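Local atomic coordinates of transcriptional regulators (LACI-FAMILY TRANSCRIPTIONAL REGULATORY PROTEIN) (Corynebacterium glutamicum, PDB entry 3GYB), a protein that probably acts as a LacI-family, DNA-binding transcriptional regulator, with a sugar-binding-like regulatory region that holds a magnesium ion in this structure. Residues R4-I8 and G35-S39; V10-D14 and I64-D69; N17-D22 and D212-L216; D22-L27 and S231-Y236; F82-T87 and D96-N100. One frame throughout, in Å; residues are numbered along the deposited sequence.

Contact 1. Residues R4-I8 and G35-S39; sequences RTQLI and GYRLS
Tyr36 reaches across residues 4-8 along almost its whole length. Its CB begins beside the backbone, 3.7 Å from Gln6 O. CG lies anti to the carbonyl carbon (chi1 -71°), which carries the ring across the start of strand 7-12. CD1 still lies near Gln6 O and meets Ile8 CG1 at 3.8 Å, the two side chains crossing at a slant. Farther out, CE1 comes within 3.4 Å of Arg4 NH2. At the tip, OH accepts a hydrogen bond from that same NH2, which lies at the ring edge and in the ring plane, with the guanidinium turned 81° against the ring. The modelled separation of NH2 and OH is very short and the bond bent, so its exact length is doubtful. The guanidinium has a second partner, since Arg4 NE forms a salt bridge with Asp62.

Beyond the tyrosine, the two backbones pair in parallel. Arg37 N donates to Gln6 O at 2.9 Å, Ile8 N to Arg37 O at 2.9 Å, and Ser39 N to Ile8 O at 3.2 Å. Ile8 and Leu38 point the same way and lie side by side, with CB of Ile8 3.6 Å from CD2 of Leu38, on a face where Ile8 meets Leu242 and Leu246 of helix 231-246 and Leu38 meets Leu31 of helix 21-31. Leu38 also makes backbone hydrogen bonds to the second subunit. Strand 37-41 is the outermost of this chain's sheet at this end, and its pairing with strand 7-12 closes a beta-alpha-beta crossover through helix 21-31, the repeating element of a Rossmann-like parallel sheet.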
# COMPACT_ATOMS: atom_id res chain seq x y z
N ARG A 4 18.42 -27.24 5.03
CA ARG A 4 17.59 -26.01 5.16
C ARG A 4 17.40 -25.34 3.80
O ARG A 4 18.14 -25.60 2.86
CB ARG A 4 18.26 -25.04 6.14
CG ARG A 4 19.53 -24.40 5.61
CD ARG A 4 20.19 -23.56 6.69
NE ARG A 4 19.19 -22.83 7.47
CZ ARG A 4 19.47 -21.99 8.46
NH1 ARG A 4 20.74 -21.76 8.80
NH2 ARG A 4 18.49 -21.39 9.12
N THR A 5 16.40 -24.47 3.72
CA THR A 5 16.10 -23.77 2.47
C THR A 5 16.52 -22.30 2.48
O THR A 5 16.54 -21.65 1.44
CB THR A 5 14.60 -23.84 2.17
OG1 THR A 5 13.87 -23.21 3.23
CG2 THR A 5 14.15 -25.29 2.06
N GLN A 6 16.86 -21.79 3.66
CA GLN A 6 17.26 -20.39 3.82
C GLN A 6 16.09 -19.48 3.50
O GLN A 6 16.26 -18.29 3.23
CB GLN A 6 18.43 -20.06 2.89
CG GLN A 6 19.72 -20.75 3.28
CD GLN A 6 20.89 -20.32 2.41
OE1 GLN A 6 20.91 -20.60 1.21
NE2 GLN A 6 21.85 -19.64 3.01
N LEU A 7 14.90 -20.05 3.53
CA LEU A 7 13.69 -19.32 3.24
C LEU A 7 12.93 -18.96 4.51
O LEU A 7 12.82 -19.76 5.43
CB LEU A 7 12.79 -20.17 2.34
CG LEU A 7 13.14 -20.27 0.85
CD1 LEU A 7 12.29 -21.36 0.20
CD2 LEU A 7 12.91 -18.92 0.19
N ILE A 8 12.44 -17.72 4.55
CA ILE A 8 11.67 -17.25 5.69
C ILE A 8 10.34 -16.78 5.13
O ILE A 8 10.30 -15.93 4.24
CB ILE A 8 12.35 -16.06 6.40
CG1 ILE A 8 13.71 -16.49 6.97
CG2 ILE A 8 11.45 -15.52 7.51
CD1 ILE A 8 13.61 -17.57 8.04
N GLY A 35 22.10 -14.49 4.27
CA GLY A 35 21.79 -15.56 3.34
C GLY A 35 20.33 -15.97 3.24
O GLY A 35 19.99 -16.83 2.43
N TYR A 36 19.47 -15.37 4.05
CA TYR A 36 18.05 -15.72 4.00
C TYR A 36 17.33 -14.96 2.90
O TYR A 36 17.74 -13.86 2.52
CB TYR A 36 17.39 -15.42 5.35
CG TYR A 36 17.80 -16.36 6.45
CD1 TYR A 36 17.28 -17.65 6.52
CD2 TYR A 36 18.75 -15.98 7.40
CE1 TYR A 36 17.69 -18.54 7.51
CE2 TYR A 36 19.17 -16.86 8.39
CZ TYR A 36 18.64 -18.14 8.44
OH TYR A 36 19.06 -19.01 9.41
N ARG A 37 16.26 -15.56 2.40
CA ARG A 37 15.43 -14.96 1.37
C ARG A 37 14.01 -14.97 1.93
O ARG A 37 13.64 -15.89 2.66
CB ARG A 37 15.51 -15.78 0.08
CG ARG A 37 16.87 -15.68 -0.60
CD ARG A 37 17.04 -16.71 -1.70
NE ARG A 37 18.38 -16.66 -2.27
CZ ARG A 37 18.76 -15.85 -3.26
NH1 ARG A 37 17.89 -15.01 -3.80
NH2 ARG A 37 20.01 -15.87 -3.69
N LEU A 38 13.23 -13.95 1.60
CA LEU A 38 11.87 -13.83 2.12
C LEU A 38 10.77 -13.96 1.08
O LEU A 38 10.94 -13.55 -0.06
CB LEU A 38 11.69 -12.47 2.80
CG LEU A 38 12.80 -11.96 3.72
CD1 LEU A 38 12.43 -10.57 4.21
CD2 LEU A 38 12.99 -12.91 4.89
N SER A 39 9.65 -14.54 1.48
CA SER A 39 8.49 -14.68 0.60
C SER A 39 7.27 -14.35 1.45
O SER A 39 7.19 -14.76 2.61
CB SER A 39 8.39 -16.09 0.03
OG SER A 39 7.41 -16.12 -1.01

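Contact 2. Residues V10-D14 and I64-D69; sequences VLIDD and IIIAQD
Leu11 and Ile66, with Val10 and Ile65 beside them, pair neighbouring parallel strands in the sheet of the amino-terminal subdomain of a periplasmic-binding-protein-like fold. The strand axes run 4.8 Å apart at 12°, and the bonding confirms the register. Leu11 N donates almost straight to Ile65 O at 2.9 Å (172° at the hydrogen), while Ala67 N returns a more bent bond to Leu11 O at 2.7 Å.

Leu11 carries most of the side-chain contact. Its CD1 touches Ile64 CG2 at 3.8 Å, and its other branch lies toward Gln68, on the face covered by Pro52, Ile53 and Ala56 of helix 52-57. Val10 and Ile65 lie on the other face.

Past the strand ends the chemistry turns polar. Asp13 OD1 rests 3.5 Å from the aliphatic CG of Gln68, and OD2 accepts from Asp69 N on its syn side at 3.2 Å, with the donor 17° out of the carboxylate plane. The carboxylate thereby ties the two loops together where the strands cease to pair. A water completes the link, donating at 2.7 Å both to Asp13 OD1 and to Asp69 O.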
# COMPACT_ATOMS: atom_id res chain seq x y z
N VAL A 10 6.84 -14.83 5.42
CA VAL A 10 6.32 -13.69 6.16
C VAL A 10 4.82 -13.60 5.89
O VAL A 10 4.40 -13.42 4.75
CB VAL A 10 7.01 -12.38 5.72
CG1 VAL A 10 6.50 -11.22 6.55
CG2 VAL A 10 8.52 -12.52 5.88
N LEU A 11 4.02 -13.72 6.94
CA LEU A 11 2.57 -13.66 6.80
C LEU A 11 1.97 -12.32 7.17
O LEU A 11 2.16 -11.82 8.28
CB LEU A 11 1.91 -14.76 7.65
CG LEU A 11 1.94 -16.19 7.11
CD1 LEU A 11 3.37 -16.69 6.97
CD2 LEU A 11 1.16 -17.08 8.06
N ILE A 12 1.24 -11.72 6.23
CA ILE A 12 0.58 -10.44 6.48
C ILE A 12 -0.88 -10.63 6.11
O ILE A 12 -1.24 -11.61 5.45
CB ILE A 12 1.17 -9.29 5.65
CG1 ILE A 12 1.00 -9.59 4.16
CG2 ILE A 12 2.64 -9.09 6.01
CD1 ILE A 12 1.27 -8.40 3.27
N ASP A 13 -1.74 -9.70 6.51
CA ASP A 13 -3.15 -9.83 6.20
C ASP A 13 -3.62 -9.32 4.86
O ASP A 13 -4.27 -10.04 4.11
CB ASP A 13 -4.01 -9.14 7.27
CG ASP A 13 -4.08 -9.91 8.56
OD1 ASP A 13 -4.36 -11.12 8.50
OD2 ASP A 13 -3.86 -9.30 9.62
N ASP A 14 -3.26 -8.08 4.55
CA ASP A 14 -3.76 -7.44 3.33
C ASP A 14 -2.74 -6.48 2.70
O ASP A 14 -2.25 -5.58 3.36
CB ASP A 14 -5.03 -6.71 3.75
CG ASP A 14 -5.75 -6.03 2.61
OD1 ASP A 14 -5.24 -6.03 1.47
OD2 ASP A 14 -6.84 -5.49 2.88
N ILE A 64 9.45 -18.67 10.27
CA ILE A 64 8.25 -17.95 9.85
C ILE A 64 8.00 -16.71 10.70
O ILE A 64 8.08 -16.77 11.92
CB ILE A 64 7.00 -18.86 9.95
CG1 ILE A 64 7.19 -20.11 9.09
CG2 ILE A 64 5.74 -18.10 9.53
CD1 ILE A 64 6.14 -21.19 9.35
N ILE A 65 7.72 -15.59 10.05
CA ILE A 65 7.38 -14.38 10.78
C ILE A 65 5.88 -14.25 10.58
O ILE A 65 5.40 -14.18 9.45
CB ILE A 65 8.07 -13.12 10.19
CG1 ILE A 65 9.59 -13.19 10.41
CG2 ILE A 65 7.49 -11.86 10.84
CD1 ILE A 65 10.01 -13.11 11.88
N ILE A 66 5.12 -14.24 11.68
CA ILE A 66 3.68 -14.12 11.59
C ILE A 66 3.27 -12.69 11.93
O ILE A 66 3.28 -12.29 13.10
CB ILE A 66 2.97 -15.09 12.55
CG1 ILE A 66 3.39 -16.53 12.22
CG2 ILE A 66 1.46 -14.95 12.42
CD1 ILE A 66 2.84 -17.56 13.18
N ALA A 67 2.91 -11.93 10.91
CA ALA A 67 2.50 -10.54 11.10
C ALA A 67 1.03 -10.41 10.73
O ALA A 67 0.60 -9.39 10.18
CB ALA A 67 3.35 -9.62 10.26
N GLN A 68 0.27 -11.46 11.02
CA GLN A 68 -1.16 -11.53 10.75
C GLN A 68 -1.90 -11.59 12.08
O GLN A 68 -1.33 -11.96 13.10
CB GLN A 68 -1.51 -12.80 9.96
CG GLN A 68 -1.24 -12.75 8.46
CD GLN A 68 -1.55 -14.07 7.78
OE1 GLN A 68 -1.49 -14.19 6.55
NE2 GLN A 68 -1.88 -15.08 8.57
N ASP A 69 -3.18 -11.23 12.05
CA ASP A 69 -4.01 -11.26 13.24
C ASP A 69 -4.66 -12.64 13.31
O ASP A 69 -5.60 -12.92 12.57
CB ASP A 69 -5.10 -10.18 13.15
CG ASP A 69 -5.93 -10.09 14.42
OD1 ASP A 69 -5.36 -9.76 15.48
OD2 ASP A 69 -7.15 -10.35 14.36
O HOH W 1 -1.05 -7.91 8.67
O HOH W 2 -6.32 -12.07 10.11

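Contact 3. Residues N17-D22 and D212-L216; sequences NPWFID and DNTPL. With MG (magnesium ion), chain C.
Trp19 and Thr214 bring the backbones to their nearest approach, CA to CA 5.2 Å, with no direct hydrogen bond between the segments. Here the loop entering helix 21-31 faces the loop after strand 207-211, across the cleft between the two subdomains of a periplasmic-binding-protein-like fold. Direct contact is mostly apolar. The Pro18 ring sets CG 3.7 Å from Leu216 CD1, the two side chains crossing at about a right angle, and its CB meets Pro215 CD at 4.0 Å. Thr214 is the N-cap of the short helix that follows, its OG1 accepting from Ala217 N.

Water and metal make the polar link. Magnesium is bound by Asp212 O at 2.2 Å and by three waters, with Asp229 and Ser231 completing its shell. One of those waters donates to Trp19 O at 2.7 Å. Another lies between Asp22 OD2 and Asn213 O, so in this chain Asp22 takes part in the second shell, its OD2 being 4.0 Å from the metal.

At the far end, Asp212 OD2 passes 3.4 Å from Trp19 CB and accepts from two waters. One donates on to Asn17 OD1, and the other accepts from Asn17 ND2 at 2.8 Å.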
# COMPACT_ATOMS: atom_id res chain seq x y z
N ASN A 17 -3.14 -2.61 3.06
CA ASN A 17 -2.79 -1.89 4.28
C ASN A 17 -1.27 -1.95 4.38
O ASN A 17 -0.71 -2.95 4.83
CB ASN A 17 -3.44 -2.57 5.50
CG ASN A 17 -3.11 -1.86 6.80
OD1 ASN A 17 -2.49 -0.80 6.80
ND2 ASN A 17 -3.52 -2.46 7.92
N PRO A 18 -0.58 -0.87 3.97
CA PRO A 18 0.88 -0.76 3.97
C PRO A 18 1.61 -0.64 5.31
O PRO A 18 2.76 -0.22 5.35
CB PRO A 18 1.12 0.47 3.09
CG PRO A 18 -0.02 1.34 3.46
CD PRO A 18 -1.19 0.37 3.47
N TRP A 19 0.95 -1.02 6.40
CA TRP A 19 1.58 -0.93 7.71
C TRP A 19 2.85 -1.79 7.81
O TRP A 19 3.79 -1.46 8.54
CB TRP A 19 0.60 -1.39 8.80
CG TRP A 19 0.54 -2.89 8.95
CD1 TRP A 19 -0.16 -3.77 8.16
CD2 TRP A 19 1.26 -3.69 9.89
NE1 TRP A 19 0.09 -5.06 8.55
CE2 TRP A 19 0.97 -5.04 9.61
CE3 TRP A 19 2.14 -3.39 10.94
CZ2 TRP A 19 1.52 -6.10 10.34
CZ3 TRP A 19 2.69 -4.45 11.67
CH2 TRP A 19 2.38 -5.78 11.36
N PHE A 20 2.86 -2.89 7.06
CA PHE A 20 3.95 -3.87 7.08
C PHE A 20 5.17 -3.58 6.21
O PHE A 20 6.21 -4.22 6.37
CB PHE A 20 3.39 -5.22 6.66
CG PHE A 20 2.98 -5.27 5.21
CD1 PHE A 20 3.91 -5.59 4.22
CD2 PHE A 20 1.69 -4.90 4.83
CE1 PHE A 20 3.56 -5.54 2.87
CE2 PHE A 20 1.33 -4.85 3.48
CZ PHE A 20 2.27 -5.17 2.50
N ILE A 21 5.05 -2.63 5.29
CA ILE A 21 6.14 -2.34 4.38
C ILE A 21 7.51 -2.07 5.00
O ILE A 21 8.48 -2.76 4.65
CB ILE A 21 5.76 -1.21 3.40
CG1 ILE A 21 4.57 -1.66 2.55
CG2 ILE A 21 6.94 -0.87 2.50
CD1 ILE A 21 4.12 -0.65 1.50
N ASP A 22 7.63 -1.11 5.90
CA ASP A 22 8.94 -0.87 6.49
C ASP A 22 9.32 -1.93 7.52
O ASP A 22 10.48 -2.03 7.92
CB ASP A 22 9.07 0.56 7.06
CG ASP A 22 8.07 0.87 8.15
OD1 ASP A 22 7.60 -0.05 8.82
OD2 ASP A 22 7.78 2.08 8.34
N ASP A 212 0.30 3.96 12.82
CA ASP A 212 1.16 3.14 11.95
C ASP A 212 2.25 3.91 11.22
O ASP A 212 3.28 3.35 10.91
CB ASP A 212 0.37 2.37 10.88
CG ASP A 212 -0.44 1.21 11.44
OD1 ASP A 212 -0.24 0.85 12.62
OD2 ASP A 212 -1.27 0.67 10.68
N ASN A 213 2.03 5.19 10.94
CA ASN A 213 2.99 5.96 10.16
C ASN A 213 3.35 5.22 8.88
O ASN A 213 4.52 4.98 8.56
CB ASN A 213 4.28 6.26 10.93
CG ASN A 213 5.17 7.24 10.18
OD1 ASN A 213 4.67 8.21 9.61
ND2 ASN A 213 6.48 6.99 10.16
N THR A 214 2.30 4.84 8.15
CA THR A 214 2.43 4.14 6.88
C THR A 214 3.06 5.10 5.88
O THR A 214 3.10 6.31 6.11
CB THR A 214 1.05 3.79 6.30
OG1 THR A 214 0.25 4.98 6.24
CG2 THR A 214 0.34 2.74 7.15
N PRO A 215 3.57 4.57 4.76
CA PRO A 215 4.18 5.45 3.75
C PRO A 215 3.14 6.46 3.25
O PRO A 215 3.47 7.60 2.93
CB PRO A 215 4.60 4.46 2.66
CG PRO A 215 4.96 3.24 3.44
CD PRO A 215 3.82 3.16 4.44
N LEU A 216 1.88 6.04 3.21
CA LEU A 216 0.79 6.91 2.78
C LEU A 216 0.68 8.13 3.67
O LEU A 216 0.48 9.26 3.20
CB LEU A 216 -0.54 6.14 2.80
CG LEU A 216 -0.75 4.97 1.84
CD1 LEU A 216 -2.02 4.22 2.20
CD2 LEU A 216 -0.82 5.49 0.41
MG MG C . 4.82 1.85 11.09
O HOH W 3 -2.70 1.33 8.34
O HOH W 4 -2.69 -1.51 10.45
O HOH W 5 3.41 0.23 10.55
O HOH W 6 5.38 2.44 9.01
O HOH W 7 8.17 4.12 10.34
O HOH W 8 6.22 3.35 11.81

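Contact 4. Residues D22-L27 and S231-Y236; sequences DLIQSL and SIGVGY. With MG (magnesium ion), chain C.
The Asp22 carboxylate has Ile232 CG1 over one face, 3.8 Å from Asp22 CG, the two side chains crossing at about a right angle. Its oxygens divide their work. OD1 accepts from Ser231 OG, at a modelled 2.5 Å that is too short to be taken exactly, while OD2 meets a water of the magnesium shell. Ser231 OG itself binds magnesium at 2.2 Å, so Asp22 acts as a second-shell residue here. By accepting the hydroxyl's hydrogen bond it probably leaves the oxygen turned to the metal, and its negative charge would probably steady the cation.

The second flat group is the Ile232 carbonyl. Ser26 OG donates to its oxygen at 2.7 Å, tilted 19° from the carbonyl plane, and Tyr236 N uses the same oxygen through the helix's own bond. Placing OG anti to the backbone N (chi1 -165°) lets Ser26 reach the neighbouring helix.

Between these polar points the backbones come very close. CA of Leu23 and CA of Gly235 are 4.5 Å apart, and the helical segments cross at -36° with axes only 7.2 Å apart. Gly235 has no side chain to separate them. Leu23 CA also points its hydrogen at Ser231 O (3.4 Å), and beside this Leu23 CD1 packs on Val234 CG1 at 3.8 Å. Leu27 extends the apolar part over Gly235, toward Ala238 and Ala239. This is a glycine-mediated close helix-helix crossing, one end of which opens on the magnesium site in the cleft, completed by Asp212 and Asp229.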
# COMPACT_ATOMS: atom_id res chain seq x y z
N ASP A 22 7.63 -1.11 5.90
CA ASP A 22 8.94 -0.87 6.49
C ASP A 22 9.32 -1.93 7.52
O ASP A 22 10.48 -2.03 7.92
CB ASP A 22 9.07 0.56 7.06
CG ASP A 22 8.07 0.87 8.15
OD1 ASP A 22 7.60 -0.05 8.82
OD2 ASP A 22 7.78 2.08 8.34
N LEU A 23 8.35 -2.73 7.95
CA LEU A 23 8.63 -3.81 8.90
C LEU A 23 9.36 -4.90 8.11
O LEU A 23 10.36 -5.46 8.58
CB LEU A 23 7.33 -4.37 9.50
CG LEU A 23 7.46 -5.46 10.57
CD1 LEU A 23 6.19 -5.48 11.41
CD2 LEU A 23 7.70 -6.82 9.93
N ILE A 24 8.88 -5.19 6.91
CA ILE A 24 9.51 -6.21 6.08
C ILE A 24 10.87 -5.71 5.61
O ILE A 24 11.82 -6.49 5.51
CB ILE A 24 8.64 -6.57 4.85
CG1 ILE A 24 7.33 -7.21 5.32
CG2 ILE A 24 9.39 -7.54 3.94
CD1 ILE A 24 6.48 -7.76 4.18
N GLN A 25 10.98 -4.42 5.34
CA GLN A 25 12.25 -3.85 4.91
C GLN A 25 13.27 -4.04 6.03
O GLN A 25 14.43 -4.39 5.79
CB GLN A 25 12.10 -2.35 4.59
CG GLN A 25 13.40 -1.68 4.12
CD GLN A 25 13.91 -2.23 2.80
OE1 GLN A 25 13.27 -2.07 1.75
NE2 GLN A 25 15.08 -2.87 2.83
N SER A 26 12.83 -3.81 7.27
CA SER A 26 13.70 -3.96 8.42
C SER A 26 14.06 -5.43 8.62
O SER A 26 15.22 -5.78 8.86
CB SER A 26 13.02 -3.41 9.67
OG SER A 26 13.95 -3.23 10.72
N LEU A 27 13.06 -6.31 8.51
CA LEU A 27 13.30 -7.74 8.64
C LEU A 27 14.36 -8.15 7.62
O LEU A 27 15.29 -8.88 7.92
CB LEU A 27 12.02 -8.53 8.33
CG LEU A 27 10.92 -8.72 9.38
CD1 LEU A 27 9.67 -9.26 8.69
CD2 LEU A 27 11.39 -9.69 10.46
N SER A 231 7.32 0.21 13.62
CA SER A 231 7.34 -1.00 12.81
C SER A 231 8.75 -1.34 12.33
O SER A 231 9.04 -2.49 12.02
CB SER A 231 6.38 -0.86 11.62
OG SER A 231 6.52 0.40 11.01
N ILE A 232 9.63 -0.34 12.26
CA ILE A 232 11.00 -0.60 11.85
C ILE A 232 11.70 -1.34 12.98
O ILE A 232 12.41 -2.32 12.76
CB ILE A 232 11.74 0.71 11.52
CG1 ILE A 232 11.15 1.33 10.25
CG2 ILE A 232 13.23 0.44 11.34
CD1 ILE A 232 11.63 2.73 9.97
N GLY A 233 11.48 -0.87 14.21
CA GLY A 233 12.09 -1.51 15.36
C GLY A 233 11.54 -2.91 15.56
O GLY A 233 12.26 -3.82 15.98
N VAL A 234 10.26 -3.09 15.26
CA VAL A 234 9.63 -4.40 15.40
C VAL A 234 10.25 -5.39 14.41
O VAL A 234 10.57 -6.52 14.78
CB VAL A 234 8.11 -4.31 15.16
CG1 VAL A 234 7.53 -5.71 15.00
CG2 VAL A 234 7.44 -3.58 16.33
N GLY A 235 10.41 -4.96 13.17
CA GLY A 235 11.00 -5.84 12.17
C GLY A 235 12.42 -6.19 12.55
O GLY A 235 12.87 -7.32 12.35
N TYR A 236 13.14 -5.22 13.10
CA TYR A 236 14.52 -5.41 13.51
C TYR A 236 14.64 -6.44 14.63
O TYR A 236 15.37 -7.42 14.51
CB TYR A 236 15.12 -4.09 13.98
CG TYR A 236 16.55 -4.20 14.46
CD1 TYR A 236 17.59 -4.37 13.56
CD2 TYR A 236 16.85 -4.14 15.82
CE1 TYR A 236 18.91 -4.49 14.00
CE2 TYR A 236 18.16 -4.26 16.27
CZ TYR A 236 19.18 -4.43 15.36
OH TYR A 236 20.48 -4.57 15.79
MG MG C . 4.82 1.85 11.09
O HOH W 6 5.38 2.44 9.01
O HOH W 8 6.22 3.35 11.81
O HOH W 5 3.41 0.23 10.55

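Contact 5. Residues F82-T87 and D96-N100; sequences FVIAGT and DSVAN
Phe82 and Asp96 meet at a slant at the start of a parallel strand pair in the amino-terminal sheet of this periplasmic-binding-protein-like fold. The ring and carboxylate planes stand 60° apart, and OD2 of Asp96 comes 3.5 Å from CE2 of Phe82. The phenylalanine takes the uncommon position with CG between the backbone N and the carbonyl carbon (chi1 69°), which brings its ring round to the acid.

The next pair, Ile84 and Ser97, shares one face of the sheet, with CB atoms 3.9 Å apart. The hydroxyl of Ser97 turns instead to Arg88, accepting from its NE. On the other face Val83 CG1 approaches Val98 CG2 at 4.3 Å, and Ala85 stands on the same face; Leu241 of helix 231-246 packs on both valines and Leu242 on Val83.

Between the two faces the backbones run at 12° to each other. Ile84 N donates nearly straight to Asp96 O at 2.9 Å, Val98 N donates back to Ile84 O, and Gly86 N bonds to Val98 O. At Gly86 the first strand leaves the sheet. Ala99 CB fills in against the departing chain, 3.8 Å from Thr87 N, where Thr87 O is buried without a polar partner in the model. A water links the two chains here, 2.8 Å from Gly86 O and accepting from Asn100 N at 2.9 Å.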
# COMPACT_ATOMS: atom_id res chain seq x y z
N PHE A 82 9.12 -19.70 14.83
CA PHE A 82 8.37 -18.54 14.38
C PHE A 82 8.35 -17.42 15.41
O PHE A 82 8.56 -17.64 16.61
CB PHE A 82 6.92 -18.91 14.04
CG PHE A 82 6.09 -19.29 15.23
CD1 PHE A 82 6.16 -20.58 15.77
CD2 PHE A 82 5.26 -18.36 15.84
CE1 PHE A 82 5.42 -20.92 16.89
CE2 PHE A 82 4.51 -18.69 16.97
CZ PHE A 82 4.59 -19.98 17.49
N VAL A 83 8.08 -16.21 14.93
CA VAL A 83 8.00 -15.03 15.77
C VAL A 83 6.79 -14.25 15.29
O VAL A 83 6.58 -14.10 14.09
CB VAL A 83 9.24 -14.12 15.62
CG1 VAL A 83 9.00 -12.79 16.32
CG2 VAL A 83 10.46 -14.81 16.23
N ILE A 84 5.98 -13.79 16.24
CA ILE A 84 4.81 -12.99 15.91
C ILE A 84 5.29 -11.54 15.94
O ILE A 84 5.85 -11.09 16.94
CB ILE A 84 3.68 -13.22 16.95
CG1 ILE A 84 3.26 -14.69 16.92
CG2 ILE A 84 2.49 -12.33 16.64
CD1 ILE A 84 2.32 -15.08 18.04
N ALA A 85 5.07 -10.82 14.84
CA ALA A 85 5.52 -9.44 14.74
C ALA A 85 4.41 -8.44 14.45
O ALA A 85 3.54 -8.69 13.62
CB ALA A 85 6.59 -9.33 13.66
N GLY A 86 4.44 -7.31 15.15
CA GLY A 86 3.44 -6.28 14.93
C GLY A 86 2.23 -6.42 15.83
O GLY A 86 1.50 -5.45 16.03
N THR A 87 2.01 -7.62 16.34
CA THR A 87 0.88 -7.88 17.23
C THR A 87 1.23 -8.99 18.21
O THR A 87 2.38 -9.42 18.28
CB THR A 87 -0.38 -8.28 16.42
OG1 THR A 87 -1.49 -8.44 17.32
CG2 THR A 87 -0.14 -9.59 15.68
N ASP A 96 7.68 -15.02 22.33
CA ASP A 96 7.84 -15.21 20.90
C ASP A 96 7.17 -14.13 20.07
O ASP A 96 6.78 -14.36 18.92
CB ASP A 96 7.31 -16.59 20.50
CG ASP A 96 5.84 -16.77 20.78
OD1 ASP A 96 5.25 -15.92 21.49
OD2 ASP A 96 5.27 -17.77 20.31
N SER A 97 7.02 -12.95 20.66
CA SER A 97 6.41 -11.85 19.95
C SER A 97 7.16 -10.54 20.17
O SER A 97 7.77 -10.32 21.22
CB SER A 97 4.94 -11.70 20.36
OG SER A 97 4.82 -11.20 21.68
N VAL A 98 7.13 -9.69 19.15
CA VAL A 98 7.76 -8.38 19.19
C VAL A 98 6.68 -7.45 18.66
O VAL A 98 6.15 -7.67 17.57
CB VAL A 98 8.99 -8.29 18.26
CG1 VAL A 98 9.56 -6.88 18.31
CG2 VAL A 98 10.05 -9.31 18.68
N ALA A 99 6.33 -6.43 19.43
CA ALA A 99 5.31 -5.48 19.01
C ALA A 99 5.45 -4.19 19.79
O ALA A 99 6.14 -4.13 20.80
CB ALA A 99 3.92 -6.06 19.25
N ASN A 100 4.81 -3.13 19.30
CA ASN A 100 4.87 -1.87 20.01
C ASN A 100 3.83 -1.95 21.12
O ASN A 100 3.02 -2.88 21.15
CB ASN A 100 4.57 -0.70 19.06
CG ASN A 100 3.08 -0.46 18.87
OD1 ASN A 100 2.29 -1.39 18.72
ND2 ASN A 100 2.69 0.81 18.86
O HOH W 9 3.29 -3.50 16.85

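Overall arrangement
Contacts 1, 2 and 5 are strand pairs of one sheet: contacts 1 and 2 share strand 7-12, and contact 2 passes to contact 5 through backbone bonds from Ile66 to Val83 and Ala85. Contact 1 lies at the sheet's edge, its centre about 25 Å from the centre of the chain, and meets the second subunit, as do contacts 3 and 4 but not the buried contact 2 or the partly buried contact 5. Contact 4, also buried, lays helices against this sheet, with Val234 reaching Ala85 and Leu27 reaching Ile65. Contact 3 differs most, a surface contact with no direct hydrogen bond, relying on waters and magnesium. It shares Asp22 and the metal with contact 4.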